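Local coordinates for lipoprotein LpqN (Mycobacterium tuberculosis, PDB 6E5F) that supports cell envelope biogenesis, binds a lipid-modified trehalose, and interacts with the periplasmic loops of the mycolate transporters MmpL3 and MmpL11, at residues D86-D91 / A217-E222. Sequence-based numbering, arbitrary orientation.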
loop_
_atom_site.group_PDB
_atom_site.type_symbol
_atom_site.label_atom_id
_atom_site.label_comp_id
_atom_site.label_asym_id
_atom_site.label_seq_id
_atom_site.Cartn_x
_atom_site.Cartn_y
_atom_site.Cartn_z
ATOM N N ASP A 86 -6.094 8.812 -8.674
ATOM C CA ASP A 86 -5.085 9.698 -9.255
ATOM C C ASP A 86 -3.966 9.863 -8.229
ATOM O O ASP A 86 -4.033 10.719 -7.345
ATOM C CB ASP A 86 -5.712 11.036 -9.634
ATOM C CG ASP A 86 -4.712 11.998 -10.249
ATOM O OD1 ASP A 86 -4.121 11.656 -11.293
ATOM O OD2 ASP A 86 -4.525 13.100 -9.691
ATOM N N LEU A 87 -2.934 9.026 -8.351
ATOM C CA LEU A 87 -1.737 9.155 -7.527
ATOM C C LEU A 87 -0.781 10.161 -8.168
ATOM O O LEU A 87 -0.583 10.139 -9.385
ATOM C CB LEU A 87 -1.012 7.814 -7.421
ATOM C CG LEU A 87 -1.300 6.803 -6.302
ATOM C CD1 LEU A 87 -2.024 7.401 -5.101
ATOM C CD2 LEU A 87 -2.052 5.596 -6.849
ATOM N N PRO A 88 -0.162 11.037 -7.384
ATOM C CA PRO A 88 0.819 11.964 -7.950
ATOM C C PRO A 88 2.167 11.291 -8.155
ATOM O O PRO A 88 2.496 10.281 -7.530
ATOM C CB PRO A 88 0.921 13.051 -6.876
ATOM C CG PRO A 88 0.699 12.305 -5.604
ATOM C CD PRO A 88 -0.330 11.245 -5.932
ATOM N N VAL A 89 2.948 11.876 -9.057
ATOM C CA VAL A 89 4.338 11.474 -9.261
ATOM C C VAL A 89 5.214 12.577 -8.681
ATOM O O VAL A 89 5.406 13.614 -9.330
ATOM C CB VAL A 89 4.646 11.239 -10.748
ATOM C CG1 VAL A 89 6.109 10.851 -10.925
ATOM C CG2 VAL A 89 3.737 10.168 -11.316
ATOM N N PRO A 90 5.753 12.414 -7.473
ATOM C CA PRO A 90 6.563 13.483 -6.883
ATOM C C PRO A 90 7.777 13.802 -7.741
ATOM O O PRO A 90 8.213 13.008 -8.578
ATOM C CB PRO A 90 6.983 12.906 -5.523
ATOM C CG PRO A 90 5.979 11.838 -5.229
ATOM C CD PRO A 90 5.605 11.265 -6.561
ATOM N N ASP A 91 8.321 14.997 -7.527
ATOM C CA ASP A 91 9.513 15.409 -8.252
ATOM C C ASP A 91 10.664 14.460 -7.948
ATOM O O ASP A 91 10.820 13.985 -6.820
ATOM C CB ASP A 91 9.894 16.835 -7.862
ATOM C CG ASP A 91 8.897 17.861 -8.365
ATOM O OD1 ASP A 91 8.294 17.628 -9.435
ATOM O OD2 ASP A 91 8.717 18.898 -7.695
ATOM N N ALA A 217 5.734 10.417 0.508
ATOM C CA ALA A 217 4.473 10.116 1.175
ATOM C C ALA A 217 3.642 11.373 1.385
ATOM O O ALA A 217 2.413 11.345 1.240
ATOM C CB ALA A 217 4.758 9.460 2.523
ATOM N N ASN A 218 4.289 12.480 1.751
ATOM C CA ASN A 218 3.563 13.731 1.938
ATOM C C ASN A 218 2.883 14.163 0.649
ATOM O O ASN A 218 1.728 14.601 0.665
ATOM C CB ASN A 218 4.520 14.819 2.412
ATOM C CG ASN A 218 5.197 14.465 3.712
ATOM O OD1 ASN A 218 4.571 13.931 4.628
ATOM N ND2 ASN A 218 6.488 14.753 3.801
ATOM N N VAL A 219 3.590 14.056 -0.478
ATOM C CA VAL A 219 2.998 14.408 -1.764
ATOM C C VAL A 219 1.781 13.535 -2.039
ATOM O O VAL A 219 0.728 14.024 -2.464
ATOM C CB VAL A 219 4.053 14.293 -2.880
ATOM C CG1 VAL A 219 3.437 14.620 -4.228
ATOM C CG2 VAL A 219 5.234 15.207 -2.590
ATOM N N ILE A 220 1.905 12.230 -1.793
ATOM C CA ILE A 220 0.791 11.315 -2.023
ATOM C C ILE A 220 -0.383 11.659 -1.116
ATOM O O ILE A 220 -1.538 11.688 -1.555
ATOM C CB ILE A 220 1.260 9.859 -1.837
ATOM C CG1 ILE A 220 2.248 9.479 -2.944
ATOM C CG2 ILE A 220 0.063 8.909 -1.804
ATOM C CD1 ILE A 220 2.957 8.152 -2.718
ATOM N N ASP A 221 -0.110 11.929 0.161
ATOM C CA ASP A 221 -1.189 12.190 1.106
ATOM C C ASP A 221 -1.978 13.438 0.733
ATOM O O ASP A 221 -3.195 13.488 0.949
ATOM C CB ASP A 221 -0.625 12.325 2.520
ATOM C CG ASP A 221 -0.085 11.016 3.061
ATOM O OD1 ASP A 221 -0.291 9.969 2.409
ATOM O OD2 ASP A 221 0.548 11.035 4.137
ATOM N N GLU A 222 -1.318 14.444 0.164
ATOM C CA GLU A 222 -1.965 15.730 -0.053
ATOM C C GLU A 222 -2.587 15.880 -1.437
ATOM O O GLU A 222 -3.498 16.700 -1.598
ATOM C CB GLU A 222 -0.974 16.876 0.207
ATOM C CG GLU A 222 -0.137 17.284 -0.994
ATOM C CD GLU A 222 0.870 18.375 -0.673
ATOM O OE1 GLU A 222 1.149 18.602 0.523
ATOM O OE2 GLU A 222 1.381 19.007 -1.623
#
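Pro88 presses the CG corner of its ring onto the helix backbone, 3.6 Å from Val219 O and 3.7 Å from Ile220 CA. Pro88 CG also lies 4.2 Å from Ile220 CG1 and leans on Val219 CG1 at 3.8 Å. This last methyl is shared between two prolines: Pro90, two residues on, brings its CG to 3.9 Å from Val219 CG1. The first torsion of Val219 decides this, since CG1 stands anti to the backbone N (chi1 178°) and reaches both rings, while Val219 CG2 lies 4.1 Å from Pro90 CB and, of the two prolines, reaches only that one. At the start of the loop the contact is slighter: Leu87 CD1 lies 4.2 Å from Ile220 CG2.

The side-chain contacts are all apolar, van der Waals packing of an extended loop on a helix. Alternate residues face the helix: Pro88 and Pro90 point toward it, Val89 away. Behind this layer, the side chain of Ile220 comes within about 4 Å of the bound 6-O-dodecyl trehalose, and Ala217 touches it as part of the lipid pocket, so this turn of helix has the ligand on one flank and the prolines on another. A salt bridge from Asp221 OD1 to Lys186 NZ ties the same turn to strand 179-192.

Outside the two segments, Pro90 also touches Ala216 and Pro88 touches Gln223 and Thr224. Asp86 bonds through its backbone to Thr225, pairing strand 84-86 antiparallel with strand 225-227. From there, in this domain of the Mog1p/PsbP clan, the loop covers pocket-lining helix 210-223 on its way to strand 93-96.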